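Local structure of putative HTH-type transcriptional regulator PH0061 (Pyrococcus horikoshii, 2DBB) at residues Met12-Ile17 with Arg42-Leu47; Ala70-Lys75 with Val137-Ile142; Ile74-Pro79 with Tyr105-Arg110; Tyr94-Glu99 with Arg110-Lys115. The protein probably binds specific DNA sequences through a helix-turn-helix domain and regulates transcription, as a member of the AsnC family. All coordinates share one frame; numbering follows the deposited sequence.

Contact 1: Met12-Ile17 with Arg42-Leu47; sequences MQLVKI and RRIDKL
Leu14 meets Arg43 and Ile44 through a single methyl, CD2. Its CG stands trans to the backbone N (chi1 -154°), which carries CD2 across the gap to within 3.8 Å of Arg43 CB and 4.0 Å of Ile44 CG1. The leucine and isoleucine side chains meet nearly at right angles. Further along, Val15 turns CG2 to Leu47 CD1 at 4.2 Å. All of this packing is apolar, and the axes of the two short segments come no closer than 10.9 Å, at 82°, a wide crossing filled by branched side chains.

The polar part belongs to Arg43. Its CB meets Leu14, while the chain runs extended to NE and its NH1 makes salt bridges with Asp8 and Asp11, which tie helix 37-49 to the start of helix 9-18 and the residue before it. Segment 42-47 includes the end of the predicted helix-turn-helix motif, so the contact fixes that helix on the first one. Tyr26 and Leu29 of helix 26-32 pack on Ile44, Leu33 meets Leu14, and Leu65 of the second subunit rests on Val15.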
loop_
_atom_site.group_PDB
_atom_site.type_symbol
_atom_site.label_atom_id
_atom_site.label_comp_id
_atom_site.label_asym_id
_atom_site.label_seq_id
_atom_site.Cartn_x
_atom_site.Cartn_y
_atom_site.Cartn_z
ATOM N N MET B 12 -19.971 -1.726 -1.389
ATOM C CA MET B 12 -18.866 -1.132 -2.130
ATOM C C MET B 12 -18.704 0.349 -1.777
ATOM O O MET B 12 -17.590 0.828 -1.609
ATOM C CB MET B 12 -19.077 -1.293 -3.638
ATOM C CG MET B 12 -17.852 -0.930 -4.491
ATOM S SD MET B 12 -16.367 -1.970 -4.221
ATOM C CE MET B 12 -15.339 -0.859 -3.315
ATOM N N GLN B 13 -19.814 1.068 -1.655
ATOM C CA GLN B 13 -19.751 2.490 -1.312
ATOM C C GLN B 13 -19.090 2.631 0.052
ATOM O O GLN B 13 -18.225 3.480 0.262
ATOM C CB GLN B 13 -21.156 3.088 -1.266
ATOM C CG GLN B 13 -21.925 2.945 -2.571
ATOM C CD GLN B 13 -23.356 3.448 -2.465
ATOM O OE1 GLN B 13 -24.025 3.234 -1.457
ATOM N NE2 GLN B 13 -23.835 4.102 -3.518
ATOM N N LEU B 14 -19.507 1.766 0.967
ATOM C CA LEU B 14 -18.994 1.734 2.325
ATOM C C LEU B 14 -17.474 1.519 2.303
ATOM O O LEU B 14 -16.731 2.162 3.035
ATOM C CB LEU B 14 -19.708 0.606 3.069
ATOM C CG LEU B 14 -19.888 0.620 4.582
ATOM C CD1 LEU B 14 -20.251 2.012 5.085
ATOM C CD2 LEU B 14 -20.984 -0.370 4.927
ATOM N N VAL B 15 -17.019 0.613 1.447
ATOM C CA VAL B 15 -15.597 0.336 1.320
ATOM C C VAL B 15 -14.882 1.575 0.788
ATOM O O VAL B 15 -13.826 1.971 1.295
ATOM C CB VAL B 15 -15.368 -0.866 0.376
ATOM C CG1 VAL B 15 -13.927 -0.888 -0.115
ATOM C CG2 VAL B 15 -15.700 -2.163 1.117
ATOM N N LYS B 16 -15.466 2.185 -0.235
ATOM C CA LYS B 16 -14.905 3.389 -0.841
ATOM C C LYS B 16 -14.763 4.502 0.206
ATOM O O LYS B 16 -13.734 5.169 0.282
ATOM C CB LYS B 16 -15.818 3.865 -1.979
ATOM C CG LYS B 16 -15.817 2.985 -3.227
ATOM C CD LYS B 16 -14.557 3.214 -4.057
ATOM C CE LYS B 16 -14.643 2.566 -5.440
ATOM N NZ LYS B 16 -14.604 1.075 -5.396
ATOM N N ILE B 17 -15.803 4.691 1.017
ATOM C CA ILE B 17 -15.797 5.725 2.046
ATOM C C ILE B 17 -14.776 5.460 3.153
ATOM O O ILE B 17 -13.996 6.345 3.505
ATOM C CB ILE B 17 -17.206 5.885 2.659
ATOM C CG1 ILE B 17 -18.187 6.320 1.562
ATOM C CG2 ILE B 17 -17.184 6.916 3.789
ATOM C CD1 ILE B 17 -19.632 6.402 2.009
ATOM N N ARG B 42 -24.210 -3.815 10.993
ATOM C CA ARG B 42 -24.287 -5.162 10.451
ATOM C C ARG B 42 -23.481 -5.311 9.163
ATOM O O ARG B 42 -22.781 -6.307 8.979
ATOM C CB ARG B 42 -25.744 -5.558 10.202
ATOM C CG ARG B 42 -26.404 -6.277 11.380
ATOM C CD ARG B 42 -27.677 -5.578 11.837
ATOM N NE ARG B 42 -28.565 -5.276 10.718
ATOM C CZ ARG B 42 -29.690 -4.572 10.820
ATOM N NH1 ARG B 42 -30.075 -4.097 11.996
ATOM N NH2 ARG B 42 -30.423 -4.332 9.739
ATOM N N ARG B 43 -23.575 -4.325 8.273
ATOM C CA ARG B 43 -22.843 -4.379 7.012
ATOM C C ARG B 43 -21.332 -4.428 7.236
ATOM O O ARG B 43 -20.646 -5.279 6.679
ATOM C CB ARG B 43 -23.210 -3.184 6.136
ATOM C CG ARG B 43 -24.594 -3.301 5.518
ATOM C CD ARG B 43 -24.977 -2.061 4.728
ATOM N NE ARG B 43 -26.145 -2.298 3.885
ATOM C CZ ARG B 43 -26.157 -3.105 2.826
ATOM N NH1 ARG B 43 -25.058 -3.759 2.467
ATOM N NH2 ARG B 43 -27.271 -3.261 2.122
ATOM N N ILE B 44 -20.818 -3.518 8.056
ATOM C CA ILE B 44 -19.389 -3.487 8.340
ATOM C C ILE B 44 -18.950 -4.776 9.010
ATOM O O ILE B 44 -17.871 -5.296 8.731
ATOM C CB ILE B 44 -19.026 -2.305 9.251
ATOM C CG1 ILE B 44 -19.126 -1.006 8.455
ATOM C CG2 ILE B 44 -17.622 -2.487 9.830
ATOM C CD1 ILE B 44 -18.757 0.221 9.250
ATOM N N ASP B 45 -19.795 -5.301 9.885
ATOM C CA ASP B 45 -19.468 -6.530 10.587
ATOM C C ASP B 45 -19.351 -7.700 9.615
ATOM O O ASP B 45 -18.451 -8.527 9.733
ATOM C CB ASP B 45 -20.530 -6.828 11.639
ATOM C CG ASP B 45 -19.954 -7.515 12.850
ATOM O OD1 ASP B 45 -20.012 -8.762 12.926
ATOM O OD2 ASP B 45 -19.421 -6.796 13.721
ATOM N N LYS B 46 -20.256 -7.759 8.646
ATOM C CA LYS B 46 -20.224 -8.829 7.659
ATOM C C LYS B 46 -18.973 -8.688 6.792
ATOM O O LYS B 46 -18.302 -9.672 6.488
ATOM C CB LYS B 46 -21.478 -8.778 6.783
ATOM C CG LYS B 46 -21.685 -10.013 5.923
ATOM C CD LYS B 46 -21.785 -11.272 6.786
ATOM C CE LYS B 46 -22.108 -12.500 5.946
ATOM N NZ LYS B 46 -22.206 -13.736 6.773
ATOM N N LEU B 47 -18.660 -7.457 6.400
ATOM C CA LEU B 47 -17.487 -7.206 5.574
ATOM C C LEU B 47 -16.222 -7.694 6.275
ATOM O O LEU B 47 -15.340 -8.271 5.642
ATOM C CB LEU B 47 -17.370 -5.712 5.247
ATOM C CG LEU B 47 -18.498 -5.127 4.388
ATOM C CD1 LEU B 47 -18.237 -3.651 4.136
ATOM C CD2 LEU B 47 -18.590 -5.876 3.069
#

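Contact 2: Ala70-Lys75 with Val137-Ile142; sequences AIVLIK and VEVILI
Strands 67-76 and 134-148 run antiparallel at 164°, their short axes 4.6 Å apart, with Ile71 facing Ile140 and Leu73 facing Glu138 as hydrogen-bonded pairs. They are neighbours in the four-stranded antiparallel sheet of a ferredoxin-like beta-alpha-beta-beta-alpha-beta domain, as in AsnC/Lrp relatives, with strand 134-148 at its edge within this chain. Both pairs bond in both directions; the straightest link is Leu73 N to Glu138 O, 2.8 Å at 175°.

The side chains divide between two faces. On one, Val72 lays CG1 against Val137 CG1 at 4.0 Å, and Ala70 lies beside Leu141; Phe127, Leu128 and Ile124 of helix 117-129 cover this side. On the other, Leu73 CD1 touches both Glu138 CB and Ile140 CG1, the latter at 4.1 Å. Glu138 contributes only its aliphatic root here, since a bend at chi2 leads the carboxylate away from strand 67-76. Ile108 and Tyr105 of the second subunit pack on Ile71 and Leu73, and Leu141 and Ile142 pair with a strand of that subunit, carrying the sheet across the dimer interface. At that end, Ile142 angles across Ile71, and its CD1 comes to 3.9 Å from Ile71 CG1.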
loop_
_atom_site.group_PDB
_atom_site.type_symbol
_atom_site.label_atom_id
_atom_site.label_comp_id
_atom_site.label_asym_id
_atom_site.label_seq_id
_atom_site.Cartn_x
_atom_site.Cartn_y
_atom_site.Cartn_z
ATOM N N ALA B 70 11.760 0.576 -0.329
ATOM C CA ALA B 70 12.627 -0.130 -1.253
ATOM C C ALA B 70 11.712 -1.179 -1.851
ATOM O O ALA B 70 10.890 -1.769 -1.146
ATOM C CB ALA B 70 13.787 -0.793 -0.523
ATOM N N ILE B 71 11.819 -1.378 -3.158
ATOM C CA ILE B 71 11.011 -2.378 -3.824
ATOM C C ILE B 71 11.999 -3.432 -4.289
ATOM O O ILE B 71 13.022 -3.106 -4.887
ATOM C CB ILE B 71 10.277 -1.811 -5.062
ATOM C CG1 ILE B 71 9.285 -0.716 -4.644
ATOM C CG2 ILE B 71 9.561 -2.929 -5.788
ATOM C CD1 ILE B 71 8.111 -1.212 -3.823
ATOM N N VAL B 72 11.704 -4.689 -3.983
ATOM C CA VAL B 72 12.561 -5.788 -4.397
ATOM C C VAL B 72 11.822 -6.621 -5.442
ATOM O O VAL B 72 10.731 -7.146 -5.202
ATOM C CB VAL B 72 12.963 -6.658 -3.190
ATOM C CG1 VAL B 72 13.853 -7.817 -3.644
ATOM C CG2 VAL B 72 13.698 -5.797 -2.176
ATOM N N LEU B 73 12.420 -6.701 -6.620
ATOM C CA LEU B 73 11.857 -7.439 -7.739
ATOM C C LEU B 73 12.608 -8.763 -7.828
ATOM O O LEU B 73 13.830 -8.791 -7.981
ATOM C CB LEU B 73 12.045 -6.624 -9.022
ATOM C CG LEU B 73 11.578 -5.163 -8.911
ATOM C CD1 LEU B 73 12.096 -4.367 -10.101
ATOM C CD2 LEU B 73 10.062 -5.112 -8.843
ATOM N N ILE B 74 11.874 -9.860 -7.732
ATOM C CA ILE B 74 12.504 -11.172 -7.760
ATOM C C ILE B 74 12.041 -12.071 -8.890
ATOM O O ILE B 74 10.850 -12.170 -9.171
ATOM C CB ILE B 74 12.247 -11.929 -6.434
ATOM C CG1 ILE B 74 12.734 -11.099 -5.246
ATOM C CG2 ILE B 74 12.936 -13.286 -6.469
ATOM C CD1 ILE B 74 12.191 -11.575 -3.882
ATOM N N LYS B 75 12.999 -12.728 -9.535
ATOM C CA LYS B 75 12.699 -13.688 -10.587
ATOM C C LYS B 75 13.199 -15.039 -10.065
ATOM O O LYS B 75 14.392 -15.217 -9.849
ATOM C CB LYS B 75 13.423 -13.341 -11.889
ATOM C CG LYS B 75 12.997 -14.227 -13.056
ATOM C CD LYS B 75 11.491 -14.120 -13.270
ATOM C CE LYS B 75 10.975 -15.063 -14.350
ATOM N NZ LYS B 75 9.486 -14.928 -14.503
ATOM N N VAL B 137 17.512 -10.597 -8.912
ATOM C CA VAL B 137 16.996 -9.800 -7.814
ATOM C C VAL B 137 17.362 -8.340 -8.087
ATOM O O VAL B 137 18.531 -8.010 -8.252
ATOM C CB VAL B 137 17.611 -10.209 -6.461
ATOM C CG1 VAL B 137 17.117 -9.271 -5.366
ATOM C CG2 VAL B 137 17.230 -11.645 -6.129
ATOM N N GLU B 138 16.357 -7.477 -8.149
ATOM C CA GLU B 138 16.579 -6.054 -8.389
ATOM C C GLU B 138 16.047 -5.273 -7.202
ATOM O O GLU B 138 14.899 -5.449 -6.811
ATOM C CB GLU B 138 15.829 -5.585 -9.636
ATOM C CG GLU B 138 16.333 -6.125 -10.949
ATOM C CD GLU B 138 17.729 -5.647 -11.276
ATOM O OE1 GLU B 138 18.182 -4.637 -10.681
ATOM O OE2 GLU B 138 18.369 -6.280 -12.143
ATOM N N VAL B 139 16.883 -4.423 -6.620
ATOM C CA VAL B 139 16.450 -3.599 -5.504
ATOM C C VAL B 139 16.293 -2.163 -6.000
ATOM O O VAL B 139 17.232 -1.584 -6.556
ATOM C CB VAL B 139 17.472 -3.591 -4.350
ATOM C CG1 VAL B 139 16.988 -2.661 -3.241
ATOM C CG2 VAL B 139 17.671 -5.008 -3.811
ATOM N N ILE B 140 15.101 -1.601 -5.819
ATOM C CA ILE B 140 14.848 -0.220 -6.225
ATOM C C ILE B 140 14.653 0.622 -4.971
ATOM O O ILE B 140 13.723 0.387 -4.203
ATOM C CB ILE B 140 13.559 -0.079 -7.071
ATOM C CG1 ILE B 140 13.565 -1.070 -8.238
ATOM C CG2 ILE B 140 13.437 1.357 -7.578
ATOM C CD1 ILE B 140 14.715 -0.879 -9.202
ATOM N N LEU B 141 15.538 1.589 -4.750
ATOM C CA LEU B 141 15.409 2.468 -3.595
ATOM C C LEU B 141 14.407 3.560 -3.982
ATOM O O LEU B 141 14.526 4.160 -5.051
ATOM C CB LEU B 141 16.766 3.086 -3.244
ATOM C CG LEU B 141 17.905 2.077 -3.035
ATOM C CD1 LEU B 141 19.176 2.807 -2.631
ATOM C CD2 LEU B 141 17.508 1.066 -1.966
ATOM N N ILE B 142 13.412 3.805 -3.137
ATOM C CA ILE B 142 12.410 4.824 -3.457
ATOM C C ILE B 142 12.799 6.195 -2.921
ATOM O O ILE B 142 12.763 6.429 -1.720
ATOM C CB ILE B 142 11.020 4.441 -2.905
ATOM C CG1 ILE B 142 10.607 3.064 -3.450
ATOM C CG2 ILE B 142 9.981 5.488 -3.325
ATOM C CD1 ILE B 142 10.570 2.986 -4.983
#

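Contact 3: Ile74-Pro79 with Tyr105-Arg110; sequences IKSKVP and YNIIVR
Asn106 OD1 accepts the shortest polar bond here, from Ser76 N at 2.7 Å, in the plane of the amide and on a lone pair. The same amide gives back: its ND2 donates to Ser76 OG at 3.1 Å and 165°, with the hydroxyl close to the amide plane. Two bonds to one serine thus fix the rotation of the amide. Asn106 reaches it with CG tucked between its own backbone N and carbonyl carbon (chi1 56°), and the Lys75 side chain crosses that of Asn106 at about a right angle, its CD 3.5 Å from OD1.

The backbone beneath is a classic beta bulge, Asn106 and Ile107 both facing Ile74. Ile74 and Ile107 exchange two bonds, Ile74 N to Ile107 O being 2.8 Å, while Asn106 N adds a weak one to Ile74 O. Ile74 packs its CB on Ile107 CB at 3.8 Å, and its CD1 reaches Val109 CG2. Ala82 of helix 79-89 rests against Ser76, Asn106 and Ile107; Tyr105 packs on Leu73 of the second subunit.

Replacing Asn106 by alanine removes both side-chain bonds and is likely to leave Ser76 N without its acceptor and the serine hydroxyl free to turn. The chemistry implies that, where regular strand pairing stops at the bulge, a side-chain amide takes the place of a main-chain partner for Ser76, the last residue of strand 67-76.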
loop_
_atom_site.group_PDB
_atom_site.type_symbol
_atom_site.label_atom_id
_atom_site.label_comp_id
_atom_site.label_asym_id
_atom_site.label_seq_id
_atom_site.Cartn_x
_atom_site.Cartn_y
_atom_site.Cartn_z
ATOM N N ILE B 74 11.874 -9.860 -7.732
ATOM C CA ILE B 74 12.504 -11.172 -7.760
ATOM C C ILE B 74 12.041 -12.071 -8.890
ATOM O O ILE B 74 10.850 -12.170 -9.171
ATOM C CB ILE B 74 12.247 -11.929 -6.434
ATOM C CG1 ILE B 74 12.734 -11.099 -5.246
ATOM C CG2 ILE B 74 12.936 -13.286 -6.469
ATOM C CD1 ILE B 74 12.191 -11.575 -3.882
ATOM N N LYS B 75 12.999 -12.728 -9.535
ATOM C CA LYS B 75 12.699 -13.688 -10.587
ATOM C C LYS B 75 13.199 -15.039 -10.065
ATOM O O LYS B 75 14.392 -15.217 -9.849
ATOM C CB LYS B 75 13.423 -13.341 -11.889
ATOM C CG LYS B 75 12.997 -14.227 -13.056
ATOM C CD LYS B 75 11.491 -14.120 -13.270
ATOM C CE LYS B 75 10.975 -15.063 -14.350
ATOM N NZ LYS B 75 9.486 -14.928 -14.503
ATOM N N SER B 76 12.279 -15.977 -9.856
ATOM C CA SER B 76 12.619 -17.304 -9.349
ATOM C C SER B 76 13.036 -18.310 -10.420
ATOM O O SER B 76 12.703 -18.174 -11.598
ATOM C CB SER B 76 11.437 -17.885 -8.573
ATOM O OG SER B 76 11.137 -17.096 -7.436
ATOM N N LYS B 77 13.772 -19.328 -9.990
ATOM C CA LYS B 77 14.220 -20.376 -10.890
ATOM C C LYS B 77 13.122 -21.434 -11.010
ATOM O O LYS B 77 12.979 -22.058 -12.061
ATOM C CB LYS B 77 15.502 -21.022 -10.358
ATOM C CG LYS B 77 16.667 -20.064 -10.175
ATOM C CD LYS B 77 17.864 -20.792 -9.569
ATOM C CE LYS B 77 19.014 -19.841 -9.268
ATOM N NZ LYS B 77 19.501 -19.148 -10.497
ATOM N N VAL B 78 12.357 -21.631 -9.936
ATOM C CA VAL B 78 11.272 -22.615 -9.920
ATOM C C VAL B 78 10.161 -22.202 -8.944
ATOM O O VAL B 78 10.417 -21.493 -7.974
ATOM C CB VAL B 78 11.783 -24.022 -9.502
ATOM C CG1 VAL B 78 13.034 -24.386 -10.280
ATOM C CG2 VAL B 78 12.060 -24.059 -8.016
ATOM N N PRO B 79 8.915 -22.658 -9.185
ATOM C CA PRO B 79 7.763 -22.339 -8.332
ATOM C C PRO B 79 7.996 -22.676 -6.864
ATOM O O PRO B 79 7.756 -21.851 -5.979
ATOM C CB PRO B 79 6.643 -23.181 -8.934
ATOM C CG PRO B 79 7.005 -23.236 -10.378
ATOM C CD PRO B 79 8.494 -23.498 -10.321
ATOM N N TYR B 105 9.218 -10.360 -13.450
ATOM C CA TYR B 105 9.526 -10.748 -12.076
ATOM C C TYR B 105 8.287 -11.416 -11.494
ATOM O O TYR B 105 7.176 -10.891 -11.624
ATOM C CB TYR B 105 9.896 -9.512 -11.255
ATOM C CG TYR B 105 11.052 -8.740 -11.840
ATOM C CD1 TYR B 105 12.365 -9.165 -11.653
ATOM C CD2 TYR B 105 10.832 -7.597 -12.614
ATOM C CE1 TYR B 105 13.430 -8.471 -12.219
ATOM C CE2 TYR B 105 11.891 -6.899 -13.188
ATOM C CZ TYR B 105 13.183 -7.344 -12.986
ATOM O OH TYR B 105 14.237 -6.671 -13.552
ATOM N N ASN B 106 8.461 -12.572 -10.857
ATOM C CA ASN B 106 7.311 -13.269 -10.298
ATOM C C ASN B 106 7.035 -12.941 -8.833
ATOM O O ASN B 106 5.973 -13.269 -8.312
ATOM C CB ASN B 106 7.447 -14.782 -10.517
ATOM C CG ASN B 106 8.727 -15.354 -9.943
ATOM O OD1 ASN B 106 9.825 -14.973 -10.337
ATOM N ND2 ASN B 106 8.588 -16.281 -9.009
ATOM N N ILE B 107 7.975 -12.277 -8.169
ATOM C CA ILE B 107 7.774 -11.893 -6.779
ATOM C C ILE B 107 8.138 -10.420 -6.621
ATOM O O ILE B 107 9.215 -9.981 -7.033
ATOM C CB ILE B 107 8.636 -12.748 -5.810
ATOM C CG1 ILE B 107 8.294 -14.231 -5.986
ATOM C CG2 ILE B 107 8.349 -12.350 -4.362
ATOM C CD1 ILE B 107 9.214 -15.182 -5.241
ATOM N N ILE B 108 7.212 -9.662 -6.046
ATOM C CA ILE B 108 7.388 -8.234 -5.821
ATOM C C ILE B 108 7.250 -7.981 -4.332
ATOM O O ILE B 108 6.224 -8.305 -3.743
ATOM C CB ILE B 108 6.309 -7.401 -6.549
ATOM C CG1 ILE B 108 6.304 -7.742 -8.042
ATOM C CG2 ILE B 108 6.591 -5.905 -6.356
ATOM C CD1 ILE B 108 7.614 -7.486 -8.716
ATOM N N VAL B 109 8.279 -7.379 -3.741
ATOM C CA VAL B 109 8.297 -7.113 -2.313
ATOM C C VAL B 109 8.552 -5.652 -1.966
ATOM O O VAL B 109 9.378 -4.996 -2.581
ATOM C CB VAL B 109 9.401 -7.944 -1.623
ATOM C CG1 VAL B 109 9.383 -7.693 -0.108
ATOM C CG2 VAL B 109 9.208 -9.418 -1.936
ATOM N N ARG B 110 7.830 -5.143 -0.978
ATOM C CA ARG B 110 8.054 -3.777 -0.536
ATOM C C ARG B 110 8.628 -3.851 0.871
ATOM O O ARG B 110 8.100 -4.568 1.721
ATOM C CB ARG B 110 6.759 -2.956 -0.506
ATOM C CG ARG B 110 6.972 -1.557 0.080
ATOM C CD ARG B 110 5.666 -0.773 0.220
ATOM N NE ARG B 110 5.065 -0.447 -1.069
ATOM C CZ ARG B 110 5.512 0.497 -1.895
ATOM N NH1 ARG B 110 6.576 1.226 -1.572
ATOM N NH2 ARG B 110 4.898 0.714 -3.053
#

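Contact 4: Tyr94-Glu99 with Arg110-Lys115; sequences YVKSVE and RLLLPK
Ser97 sets its OG between the backbone N and the carbonyl carbon (chi1 74°), which puts the hydroxyl 3.3 Å from Arg110 CB; Arg110 swings CG opposite its own N (chi1 175°) and bends at chi3, bringing NE to where one water links Ser97 OG to Arg110 NE. That water donates to Ser97 OG at 2.7 Å and accepts from Arg110 NE, lying at the edge of the guanidinium in its plane. The other end of Arg110 is held elsewhere: NH1 makes a salt bridge with Glu99 of the second subunit, Glu99 of this chain is paired in turn with Arg110 of that subunit, and Tyr69 offers a cation-pi contact.

Along the backbone the hairpin strands 95-102 and 107-114 pair antiparallel, interrupted by a classic bulge in which Lys96 and Ser97 both face Arg110. Arg110 O takes Lys96 N at 2.8 Å and a weak bond from Ser97 N, while Arg110 N donates to Ser97 O. Past the bulge, Leu112 N bonds to Tyr94 O at 2.9 Å.

Leu111 pushes CD2 against Val95 CG2 at 3.6 Å and against the edge of the Tyr94 ring, the tyrosine lying alongside it. Lys96 lays CE on Leu112 CB at 3.5 Å, while its NZ bridges Glu93 and the C-terminal carboxylate of Ile151 of the second subunit. Leu123 and Phe127 of helix 117-129 pack on Tyr94, strand 67-76 flanks strand 107-114, and on the other side Ser97 to Glu99 pair with a strand of the second subunit.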
loop_
_atom_site.group_PDB
_atom_site.type_symbol
_atom_site.label_atom_id
_atom_site.label_comp_id
_atom_site.label_asym_id
_atom_site.label_seq_id
_atom_site.Cartn_x
_atom_site.Cartn_y
_atom_site.Cartn_z
ATOM N N TYR B 94 9.622 -5.730 8.721
ATOM C CA TYR B 94 9.858 -4.607 7.825
ATOM C C TYR B 94 9.478 -4.886 6.369
ATOM O O TYR B 94 9.643 -4.031 5.494
ATOM C CB TYR B 94 11.311 -4.137 7.946
ATOM C CG TYR B 94 12.338 -5.180 7.608
ATOM C CD1 TYR B 94 12.632 -5.489 6.278
ATOM C CD2 TYR B 94 13.037 -5.850 8.617
ATOM C CE1 TYR B 94 13.591 -6.433 5.956
ATOM C CE2 TYR B 94 14.005 -6.806 8.306
ATOM C CZ TYR B 94 14.275 -7.091 6.971
ATOM O OH TYR B 94 15.218 -8.039 6.637
ATOM N N VAL B 95 8.967 -6.088 6.119
ATOM C CA VAL B 95 8.497 -6.473 4.791
ATOM C C VAL B 95 7.020 -6.098 4.829
ATOM O O VAL B 95 6.240 -6.750 5.517
ATOM C CB VAL B 95 8.633 -8.004 4.557
ATOM C CG1 VAL B 95 7.874 -8.412 3.313
ATOM C CG2 VAL B 95 10.101 -8.388 4.425
ATOM N N LYS B 96 6.642 -5.048 4.101
ATOM C CA LYS B 96 5.259 -4.562 4.091
ATOM C C LYS B 96 4.296 -5.247 3.126
ATOM O O LYS B 96 3.094 -5.341 3.397
ATOM C CB LYS B 96 5.251 -3.047 3.850
ATOM C CG LYS B 96 6.055 -2.270 4.897
ATOM C CD LYS B 96 5.724 -2.768 6.297
ATOM C CE LYS B 96 6.520 -2.046 7.364
ATOM N NZ LYS B 96 6.221 -2.621 8.709
ATOM N N SER B 97 4.802 -5.708 1.989
ATOM C CA SER B 97 3.939 -6.396 1.043
ATOM C C SER B 97 4.711 -7.425 0.250
ATOM O O SER B 97 5.916 -7.289 0.025
ATOM C CB SER B 97 3.247 -5.414 0.085
ATOM O OG SER B 97 4.130 -4.895 -0.887
ATOM N N VAL B 98 3.997 -8.471 -0.146
ATOM C CA VAL B 98 4.560 -9.557 -0.925
ATOM C C VAL B 98 3.489 -9.965 -1.916
ATOM O O VAL B 98 2.343 -10.235 -1.546
ATOM C CB VAL B 98 4.940 -10.755 -0.029
ATOM C CG1 VAL B 98 5.504 -11.889 -0.882
ATOM C CG2 VAL B 98 5.979 -10.308 0.993
ATOM N N GLU B 99 3.865 -9.991 -3.183
ATOM C CA GLU B 99 2.926 -10.325 -4.229
ATOM C C GLU B 99 3.562 -11.236 -5.267
ATOM O O GLU B 99 4.771 -11.184 -5.498
ATOM C CB GLU B 99 2.431 -9.026 -4.887
ATOM C CG GLU B 99 1.564 -8.150 -3.974
ATOM C CD GLU B 99 1.375 -6.723 -4.506
ATOM O OE1 GLU B 99 2.352 -5.939 -4.496
ATOM O OE2 GLU B 99 0.253 -6.380 -4.940
ATOM N N ARG B 110 7.830 -5.143 -0.978
ATOM C CA ARG B 110 8.054 -3.777 -0.536
ATOM C C ARG B 110 8.628 -3.851 0.871
ATOM O O ARG B 110 8.100 -4.568 1.721
ATOM C CB ARG B 110 6.759 -2.956 -0.506
ATOM C CG ARG B 110 6.972 -1.557 0.080
ATOM C CD ARG B 110 5.666 -0.773 0.220
ATOM N NE ARG B 110 5.065 -0.447 -1.069
ATOM C CZ ARG B 110 5.512 0.497 -1.895
ATOM N NH1 ARG B 110 6.576 1.226 -1.572
ATOM N NH2 ARG B 110 4.898 0.714 -3.053
ATOM N N LEU B 111 9.706 -3.107 1.101
ATOM C CA LEU B 111 10.368 -3.043 2.395
ATOM C C LEU B 111 10.319 -1.620 2.945
ATOM O O LEU B 111 10.408 -0.648 2.187
ATOM C CB LEU B 111 11.848 -3.416 2.268
ATOM C CG LEU B 111 12.282 -4.698 1.567
ATOM C CD1 LEU B 111 13.808 -4.738 1.518
ATOM C CD2 LEU B 111 11.721 -5.909 2.304
ATOM N N LEU B 112 10.172 -1.505 4.263
ATOM C CA LEU B 112 10.203 -0.206 4.927
ATOM C C LEU B 112 11.580 -0.210 5.575
ATOM O O LEU B 112 11.859 -1.054 6.427
ATOM C CB LEU B 112 9.127 -0.091 6.013
ATOM C CG LEU B 112 9.119 1.263 6.743
ATOM C CD1 LEU B 112 8.685 2.348 5.773
ATOM C CD2 LEU B 112 8.176 1.221 7.944
ATOM N N LEU B 113 12.445 0.711 5.158
ATOM C CA LEU B 113 13.805 0.777 5.685
ATOM C C LEU B 113 14.094 2.095 6.381
ATOM O O LEU B 113 13.363 3.076 6.210
ATOM C CB LEU B 113 14.821 0.615 4.546
ATOM C CG LEU B 113 14.650 -0.541 3.565
ATOM C CD1 LEU B 113 15.578 -0.332 2.385
ATOM C CD2 LEU B 113 14.925 -1.864 4.252
ATOM N N PRO B 114 15.171 2.136 7.182
ATOM C CA PRO B 114 15.546 3.360 7.888
ATOM C C PRO B 114 16.046 4.317 6.814
ATOM O O PRO B 114 16.678 3.886 5.848
ATOM C CB PRO B 114 16.677 2.902 8.806
ATOM C CG PRO B 114 16.395 1.446 9.007
ATOM C CD PRO B 114 15.988 0.999 7.640
ATOM N N LYS B 115 15.763 5.605 6.972
ATOM C CA LYS B 115 16.191 6.585 5.986
ATOM C C LYS B 115 17.718 6.671 5.890
ATOM O O LYS B 115 18.259 7.067 4.856
ATOM C CB LYS B 115 15.599 7.955 6.321
ATOM C CG LYS B 115 15.625 8.911 5.150
ATOM C CD LYS B 115 14.900 10.209 5.451
ATOM C CE LYS B 115 14.982 11.147 4.254
ATOM N NZ LYS B 115 14.340 12.467 4.515
HETATM O O HOH W 1 3.124 -2.500 -1.603
#

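How the contacts relate
Contact 1 stands apart, in the helix-turn-helix domain, its centre 28 to 34 Å from the other three; it also closes first along the chain. Contacts 2, 3 and 4 share one antiparallel sheet, ordered 95-102, 107-114, 67-76, 134-148. Contact 2 joins its last two strands, contact 3 the middle pair, contact 4 the first two. Contacts 2 and 3 have Ile74 and Lys75 in common, with centres 10 Å apart; contacts 3 and 4 share Arg110, 15 Å apart. Both outer strands pair with strands of the second subunit, so the sheet runs on across a main part of the dimer interface; contact 1 also touches that subunit, while the helical domain presumably meets DNA.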